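Local coordinates for hypothetical protein (Pseudomonas syringae pv. tomato, PDB 2OT9) that is of unknown function but belongs to the YaeQ family, a branch of the PD-(D/E)XK nuclease-like clan, and holds a meso-tartaric acid molecule in a pocket, at residues A[7-18]-A[146-157]. Sequence-based numbering, arbitrary orientation.
Sequences TYKFELNLTDLD and RVIKWDVMISEG
Arg146 closes one end of this strand pair by reaching over Tyr8 to the carbonyl of Thr7. From CB the Arg146 side chain folds at chi2 (-67°) and again at chi3; CD then sits over one face of the Tyr8 ring, and Arg146 NE and NH2 both donate to Thr7 O, each at 2.8 Å. The guanidinium meets that oxygen edge-on, NH2 in the carbonyl plane on a lone pair and NE tilted from it. The Tyr8 hydroxyl is hydrogen-bonded to Arg31 NH1.

Between the ends, strands 7-16 and 147-155 run parallel inside the large mixed sheet, an N-terminal strand set directly beside one that follows more than 120 residues later. Backbone bonds run from Lys9 N to Arg146 O through to Leu17 N to Ile154 O. On the buried face, which helix 37-49 covers through Leu44, Phe10 and Trp150 form an offset edge-to-face stack, the edge of Phe10 toward the Trp150 face, Phe10 CE1 3.8 Å from Trp150 CE3, planes 87° apart. Further along, Leu12 CD1 packs 3.5 Å from Val152 CG2.

The face carrying Glu11, Asn13 and Asp151 is more polar, though Val147 and Met153 share it: Asn13 ND2 donates to Asp151 OD1 at 3.0 Å, out of the carboxylate plane, while Asn13 OD1 is hydrogen-bonded to Ser24 OG. At the far end Asp18 spreads its carboxylate across the turn after strand 147-155, OD1 accepting from Glu156 N (2.9 Å) and OD2 from Gly157 N (2.8 Å), both through syn lone pairs.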
ATOM      1  N   THR A   7     -14.071  11.612   3.048  1.00 40.18           N
ATOM      2  CA  THR A   7     -14.482  10.256   2.672  1.00 38.48           C
ATOM      3  C   THR A   7     -14.380  10.073   1.158  1.00 36.76           C
ATOM      4  O   THR A   7     -14.885  10.897   0.387  1.00 36.12           O
ATOM      5  CB  THR A   7     -15.908   9.945   3.147  1.00 38.91           C
ATOM      6  OG1 THR A   7     -15.970  10.113   4.567  1.00 40.59           O
ATOM      7  CG2 THR A   7     -16.302   8.518   2.802  1.00 38.97           C
ATOM      8  N   TYR A   8     -13.692   9.006   0.747  1.00 34.32           N
ATOM      9  CA  TYR A   8     -13.573   8.650  -0.656  1.00 32.39           C
ATOM     10  C   TYR A   8     -14.192   7.275  -0.896  1.00 31.29           C
ATOM     11  O   TYR A   8     -14.169   6.418  -0.018  1.00 30.24           O
ATOM     12  CB  TYR A   8     -12.103   8.597  -1.073  1.00 32.64           C
ATOM     13  CG  TYR A   8     -11.420   9.937  -1.174  1.00 31.69           C
ATOM     14  CD1 TYR A   8     -11.125  10.495  -2.414  1.00 32.19           C
ATOM     15  CD2 TYR A   8     -11.066  10.644  -0.036  1.00 32.35           C
ATOM     16  CE1 TYR A   8     -10.485  11.734  -2.517  1.00 32.68           C
ATOM     17  CE2 TYR A   8     -10.437  11.880  -0.130  1.00 35.17           C
ATOM     18  CZ  TYR A   8     -10.138  12.408  -1.375  1.00 33.99           C
ATOM     19  OH  TYR A   8      -9.501  13.622  -1.465  1.00 36.50           O
ATOM     20  N   LYS A   9     -14.723   7.083  -2.092  1.00 30.47           N
ATOM     21  CA  LYS A   9     -15.214   5.787  -2.534  1.00 30.26           C
ATOM     22  C   LYS A   9     -14.271   5.259  -3.611  1.00 29.84           C
ATOM     23  O   LYS A   9     -14.002   5.954  -4.597  1.00 30.22           O
ATOM     24  CB  LYS A   9     -16.620   5.933  -3.101  1.00 30.61           C
ATOM     25  CG  LYS A   9     -17.644   6.523  -2.106  1.00 33.42           C
ATOM     26  CD  LYS A   9     -18.384   5.424  -1.355  1.00 36.69           C
ATOM     27  CE  LYS A   9     -19.141   5.971  -0.153  1.00 39.49           C
ATOM     28  NZ  LYS A   9     -20.091   4.934   0.365  1.00 42.09           N
ATOM     29  N   PHE A  10     -13.779   4.036  -3.412  1.00 28.01           N
ATOM     30  CA  PHE A  10     -12.838   3.393  -4.312  1.00 26.69           C
ATOM     31  C   PHE A  10     -13.580   2.268  -5.031  1.00 27.10           C
ATOM     32  O   PHE A  10     -14.153   1.381  -4.380  1.00 27.09           O
ATOM     33  CB  PHE A  10     -11.680   2.840  -3.489  1.00 26.59           C
ATOM     34  CG  PHE A  10     -10.571   2.189  -4.285  1.00 24.44           C
ATOM     35  CD1 PHE A  10     -10.108   2.731  -5.480  1.00 23.18           C
ATOM     36  CD2 PHE A  10      -9.907   1.089  -3.759  1.00 25.19           C
ATOM     37  CE1 PHE A  10      -9.033   2.141  -6.153  1.00 22.20           C
ATOM     38  CE2 PHE A  10      -8.837   0.506  -4.429  1.00 24.11           C
ATOM     39  CZ  PHE A  10      -8.398   1.036  -5.624  1.00 22.51           C
ATOM     40  N   GLU A  11     -13.594   2.338  -6.361  1.00 26.03           N
ATOM     41  CA  GLU A  11     -14.161   1.283  -7.210  1.00 25.62           C
ATOM     42  C   GLU A  11     -13.026   0.634  -8.005  1.00 25.10           C
ATOM     43  O   GLU A  11     -12.415   1.268  -8.879  1.00 24.32           O
ATOM     44  CB  GLU A  11     -15.244   1.853  -8.144  1.00 25.79           C
ATOM     45  CG  GLU A  11     -16.310   2.681  -7.391  1.00 27.64           C
ATOM     46  CD  GLU A  11     -17.475   3.115  -8.266  0.75 31.17           C
ATOM     47  OE1 GLU A  11     -17.460   2.804  -9.474  1.00 34.47           O
ATOM     48  OE2 GLU A  11     -18.410   3.759  -7.740  0.75 30.82           O
ATOM     49  N   LEU A  12     -12.732  -0.622  -7.674  1.00 24.33           N
ATOM     50  CA  LEU A  12     -11.592  -1.322  -8.266  1.00 24.36           C
ATOM     51  C   LEU A  12     -12.027  -2.519  -9.123  1.00 24.45           C
ATOM     52  O   LEU A  12     -12.658  -3.445  -8.606  1.00 24.58           O
ATOM     53  CB  LEU A  12     -10.637  -1.803  -7.162  1.00 24.23           C
ATOM     54  CG  LEU A  12      -9.466  -2.732  -7.533  1.00 24.69           C
ATOM     55  CD1 LEU A  12      -8.475  -2.041  -8.478  1.00 24.19           C
ATOM     56  CD2 LEU A  12      -8.744  -3.194  -6.262  1.00 23.07           C
ATOM     57  N   ASN A  13     -11.706  -2.486 -10.419  1.00 24.25           N
ATOM     58  CA  ASN A  13     -11.767  -3.688 -11.261  1.00 24.69           C
ATOM     59  C   ASN A  13     -10.367  -4.264 -11.385  1.00 24.50           C
ATOM     60  O   ASN A  13      -9.503  -3.676 -12.050  1.00 24.96           O
ATOM     61  CB  ASN A  13     -12.337  -3.396 -12.658  1.00 25.36           C
ATOM     62  CG  ASN A  13     -13.765  -2.882 -12.610  1.00 27.95           C
ATOM     63  OD1 ASN A  13     -14.561  -3.307 -11.779  1.00 31.54           O
ATOM     64  ND2 ASN A  13     -14.094  -1.968 -13.507  1.00 29.40           N
ATOM     65  N   LEU A  14     -10.146  -5.402 -10.733  1.00 23.89           N
ATOM     66  CA  LEU A  14      -8.818  -6.009 -10.639  1.00 24.01           C
ATOM     67  C   LEU A  14      -8.689  -7.246 -11.521  1.00 23.92           C
ATOM     68  O   LEU A  14      -9.523  -8.164 -11.441  1.00 24.04           O
ATOM     69  CB  LEU A  14      -8.538  -6.366  -9.170  1.00 23.64           C
ATOM     70  CG  LEU A  14      -7.230  -7.089  -8.807  1.00 24.88           C
ATOM     71  CD1 LEU A  14      -5.992  -6.244  -9.159  1.00 22.82           C
ATOM     72  CD2 LEU A  14      -7.253  -7.479  -7.330  1.00 24.79           C
ATOM     73  N   THR A  15      -7.666  -7.249 -12.380  1.00 24.26           N
ATOM     74  CA  THR A  15      -7.315  -8.390 -13.239  1.00 24.49           C
ATOM     75  C   THR A  15      -5.847  -8.718 -12.958  1.00 25.35           C
ATOM     76  O   THR A  15      -4.927  -8.153 -13.580  1.00 25.41           O
ATOM     77  CB  THR A  15      -7.489  -8.058 -14.752  1.00 24.77           C
ATOM     78  OG1 THR A  15      -8.857  -7.728 -15.020  1.00 23.54           O
ATOM     79  CG2 THR A  15      -7.118  -9.238 -15.601  1.00 24.84           C
ATOM     80  N   ASP A  16      -5.634  -9.601 -11.992  1.00 24.56           N
ATOM     81  CA  ASP A  16      -4.288  -9.933 -11.555  1.00 25.05           C
ATOM     82  C   ASP A  16      -3.918 -11.262 -12.192  1.00 24.57           C
ATOM     83  O   ASP A  16      -4.330 -12.332 -11.736  1.00 24.41           O
ATOM     84  CB  ASP A  16      -4.229  -9.960 -10.023  1.00 24.49           C
ATOM     85  CG  ASP A  16      -2.879 -10.400  -9.474  1.00 26.21           C
ATOM     86  OD1 ASP A  16      -2.015 -10.920 -10.220  1.00 26.99           O
ATOM     87  OD2 ASP A  16      -2.687 -10.224  -8.253  1.00 28.27           O
ATOM     88  N   LEU A  17      -3.157 -11.178 -13.276  1.00 24.44           N
ATOM     89  CA  LEU A  17      -2.806 -12.356 -14.054  1.00 24.69           C
ATOM     90  C   LEU A  17      -1.731 -13.199 -13.385  1.00 25.30           C
ATOM     91  O   LEU A  17      -1.586 -14.363 -13.698  1.00 25.27           O
ATOM     92  CB  LEU A  17      -2.360 -11.946 -15.456  1.00 24.42           C
ATOM     93  CG  LEU A  17      -3.402 -11.162 -16.248  1.00 24.14           C
ATOM     94  CD1 LEU A  17      -2.818 -10.765 -17.565  1.00 22.35           C
ATOM     95  CD2 LEU A  17      -4.697 -11.960 -16.447  1.00 23.76           C
ATOM     96  N   ASP A  18      -0.980 -12.600 -12.471  1.00 25.48           N
ATOM     97  CA  ASP A  18       0.061 -13.323 -11.733  1.00 26.56           C
ATOM     98  C   ASP A  18      -0.529 -14.267 -10.687  1.00 26.49           C
ATOM     99  O   ASP A  18      -0.004 -15.358 -10.469  1.00 26.49           O
ATOM    100  CB  ASP A  18       1.016 -12.333 -11.066  1.00 27.05           C
ATOM    101  CG  ASP A  18       1.892 -11.595 -12.070  1.00 29.07           C
ATOM    102  OD1 ASP A  18       1.945 -12.019 -13.252  1.00 29.06           O
ATOM    103  OD2 ASP A  18       2.526 -10.589 -11.674  1.00 30.33           O
ATOM    104  N   ARG A 146     -13.462  12.339  -5.567  1.00 27.60           N
ATOM    105  CA  ARG A 146     -14.053  11.658  -4.415  1.00 28.23           C
ATOM    106  C   ARG A 146     -14.416  10.205  -4.720  1.00 27.63           C
ATOM    107  O   ARG A 146     -14.363   9.352  -3.834  1.00 27.61           O
ATOM    108  CB  ARG A 146     -15.265  12.437  -3.890  1.00 28.60           C
ATOM    109  CG  ARG A 146     -14.922  13.881  -3.444  1.00 31.50           C
ATOM    110  CD  ARG A 146     -14.027  13.898  -2.201  1.00 35.70           C
ATOM    111  NE  ARG A 146     -14.731  13.308  -1.063  1.00 39.23           N
ATOM    112  CZ  ARG A 146     -15.516  13.982  -0.226  0.70 40.08           C
ATOM    113  NH1 ARG A 146     -15.684  15.293  -0.366  1.00 41.66           N
ATOM    114  NH2 ARG A 146     -16.119  13.345   0.770  1.00 40.77           N
ATOM    115  N   VAL A 147     -14.788   9.938  -5.967  1.00 27.28           N
ATOM    116  CA  VAL A 147     -15.011   8.566  -6.422  1.00 27.59           C
ATOM    117  C   VAL A 147     -13.832   8.187  -7.334  1.00 26.97           C
ATOM    118  O   VAL A 147     -13.665   8.744  -8.426  1.00 26.18           O
ATOM    119  CB  VAL A 147     -16.393   8.363  -7.120  1.00 27.87           C
ATOM    120  CG1 VAL A 147     -16.625   6.898  -7.434  1.00 28.69           C
ATOM    121  CG2 VAL A 147     -17.545   8.894  -6.247  1.00 29.11           C
ATOM    122  N   ILE A 148     -13.001   7.276  -6.837  1.00 26.22           N
ATOM    123  CA  ILE A 148     -11.810   6.814  -7.534  1.00 26.14           C
ATOM    124  C   ILE A 148     -12.136   5.505  -8.243  1.00 26.65           C
ATOM    125  O   ILE A 148     -12.402   4.483  -7.597  1.00 26.97           O
ATOM    126  CB  ILE A 148     -10.655   6.580  -6.547  1.00 26.09           C
ATOM    127  CG1 ILE A 148     -10.411   7.840  -5.698  1.00 26.86           C
ATOM    128  CG2 ILE A 148      -9.401   6.141  -7.281  1.00 24.62           C
ATOM    129  CD1 ILE A 148      -9.882   7.541  -4.315  1.00 28.62           C
ATOM    130  N   LYS A 149     -12.107   5.546  -9.573  1.00 26.30           N
ATOM    131  CA  LYS A 149     -12.398   4.372 -10.402  1.00 26.09           C
ATOM    132  C   LYS A 149     -11.125   3.956 -11.116  1.00 24.98           C
ATOM    133  O   LYS A 149     -10.590   4.709 -11.945  1.00 23.81           O
ATOM    134  CB  LYS A 149     -13.481   4.695 -11.422  1.00 26.15           C
ATOM    135  CG  LYS A 149     -14.725   5.306 -10.815  1.00 29.47           C
ATOM    136  CD  LYS A 149     -15.699   5.690 -11.914  1.00 35.07           C
ATOM    137  CE  LYS A 149     -17.131   5.711 -11.410  1.00 38.22           C
ATOM    138  NZ  LYS A 149     -17.337   6.868 -10.507  1.00 40.92           N
ATOM    139  N   TRP A 150     -10.619   2.781 -10.757  1.00 24.10           N
ATOM    140  CA  TRP A 150      -9.412   2.250 -11.367  1.00 24.01           C
ATOM    141  C   TRP A 150      -9.680   0.892 -11.981  1.00 24.62           C
ATOM    142  O   TRP A 150     -10.275   0.019 -11.330  1.00 24.30           O
ATOM    143  CB  TRP A 150      -8.338   2.025 -10.305  1.00 23.58           C
ATOM    144  CG  TRP A 150      -7.549   3.228  -9.874  1.00 23.00           C
ATOM    145  CD1 TRP A 150      -7.719   4.539 -10.245  1.00 23.17           C
ATOM    146  CD2 TRP A 150      -6.465   3.205  -8.947  1.00 23.25           C
ATOM    147  NE1 TRP A 150      -6.769   5.330  -9.606  1.00 22.52           N
ATOM    148  CE2 TRP A 150      -6.005   4.533  -8.796  1.00 22.58           C
ATOM    149  CE3 TRP A 150      -5.831   2.178  -8.228  1.00 21.29           C
ATOM    150  CZ2 TRP A 150      -4.929   4.863  -7.956  1.00 22.78           C
ATOM    151  CZ3 TRP A 150      -4.770   2.506  -7.390  1.00 23.14           C
ATOM    152  CH2 TRP A 150      -4.335   3.840  -7.258  1.00 23.32           C
ATOM    153  N   ASP A 151      -9.189   0.692 -13.204  1.00 24.92           N
ATOM    154  CA  ASP A 151      -8.987  -0.665 -13.709  1.00 26.15           C
ATOM    155  C   ASP A 151      -7.521  -0.991 -13.508  1.00 26.07           C
ATOM    156  O   ASP A 151      -6.652  -0.265 -13.995  1.00 27.04           O
ATOM    157  CB  ASP A 151      -9.297  -0.761 -15.195  1.00 26.46           C
ATOM    158  CG  ASP A 151     -10.787  -0.732 -15.502  1.00 29.42           C
ATOM    159  OD1 ASP A 151     -11.630  -0.559 -14.591  1.00 31.94           O
ATOM    160  OD2 ASP A 151     -11.113  -0.911 -16.693  1.00 34.28           O
ATOM    161  N   VAL A 152      -7.246  -2.083 -12.805  1.00 25.90           N
ATOM    162  CA  VAL A 152      -5.874  -2.497 -12.528  1.00 25.14           C
ATOM    163  C   VAL A 152      -5.589  -3.866 -13.140  1.00 25.71           C
ATOM    164  O   VAL A 152      -6.338  -4.831 -12.913  1.00 24.92           O
ATOM    165  CB  VAL A 152      -5.589  -2.529 -11.006  1.00 25.27           C
ATOM    166  CG1 VAL A 152      -4.202  -3.144 -10.704  1.00 23.58           C
ATOM    167  CG2 VAL A 152      -5.681  -1.111 -10.405  1.00 25.41           C
HETATM  168  N   MSE A 153      -4.523  -3.935 -13.935  1.00 25.32           N
HETATM  169  CA  MSE A 153      -4.014  -5.206 -14.422  1.00 25.38           C
HETATM  170  C   MSE A 153      -2.625  -5.419 -13.832  1.00 25.50           C
HETATM  171  O   MSE A 153      -1.777  -4.509 -13.854  1.00 25.06           O
HETATM  172  CB  MSE A 153      -3.967  -5.252 -15.947  1.00 25.69           C
HETATM  173  CG  MSE A 153      -3.272  -6.520 -16.501  1.00 27.89           C
HETATM  174 SE   MSE A 153      -3.472  -6.720 -18.414  0.45 30.55          SE
HETATM  175  CE  MSE A 153      -5.302  -7.331 -18.409  1.00 32.26           C
ATOM    176  N   ILE A 154      -2.404  -6.610 -13.285  1.00 24.80           N
ATOM    177  CA  ILE A 154      -1.092  -6.975 -12.738  1.00 24.70           C
ATOM    178  C   ILE A 154      -0.531  -8.122 -13.577  1.00 25.13           C
ATOM    179  O   ILE A 154      -1.129  -9.218 -13.661  1.00 24.62           O
ATOM    180  CB  ILE A 154      -1.189  -7.342 -11.229  1.00 24.46           C
ATOM    181  CG1 ILE A 154      -1.828  -6.175 -10.441  1.00 23.92           C
ATOM    182  CG2 ILE A 154       0.198  -7.723 -10.654  1.00 25.38           C
ATOM    183  CD1 ILE A 154      -2.023  -6.442  -8.939  1.00 21.58           C
ATOM    184  N   SER A 155       0.604  -7.857 -14.217  1.00 24.91           N
ATOM    185  CA  SER A 155       1.226  -8.822 -15.110  1.00 26.06           C
ATOM    186  C   SER A 155       2.748  -8.809 -14.962  1.00 26.36           C
ATOM    187  O   SER A 155       3.386  -7.756 -15.063  1.00 26.06           O
ATOM    188  CB  SER A 155       0.810  -8.515 -16.555  1.00 25.79           C
ATOM    189  OG  SER A 155       1.385  -9.444 -17.458  1.00 28.90           O
ATOM    190  N   GLU A 156       3.324  -9.983 -14.709  1.00 26.91           N
ATOM    191  CA  GLU A 156       4.771 -10.115 -14.510  1.00 27.91           C
ATOM    192  C   GLU A 156       5.321  -9.106 -13.486  1.00 27.92           C
ATOM    193  O   GLU A 156       6.394  -8.513 -13.684  1.00 28.62           O
ATOM    194  CB  GLU A 156       5.504 -10.028 -15.862  1.00 28.19           C
ATOM    195  CG  GLU A 156       5.024 -11.087 -16.868  1.00 30.99           C
ATOM    196  CD  GLU A 156       5.820 -11.127 -18.170  0.80 34.65           C
ATOM    197  OE1 GLU A 156       6.783 -10.342 -18.324  0.80 36.50           O
ATOM    198  OE2 GLU A 156       5.481 -11.962 -19.044  0.80 36.31           O
ATOM    199  N   GLY A 157       4.571  -8.896 -12.404  1.00 27.22           N
ATOM    200  CA  GLY A 157       5.010  -8.008 -11.329  1.00 27.00           C
ATOM    201  C   GLY A 157       4.761  -6.523 -11.564  1.00 26.81           C
ATOM    202  O   GLY A 157       4.954  -5.712 -10.644  1.00 27.09           O
TER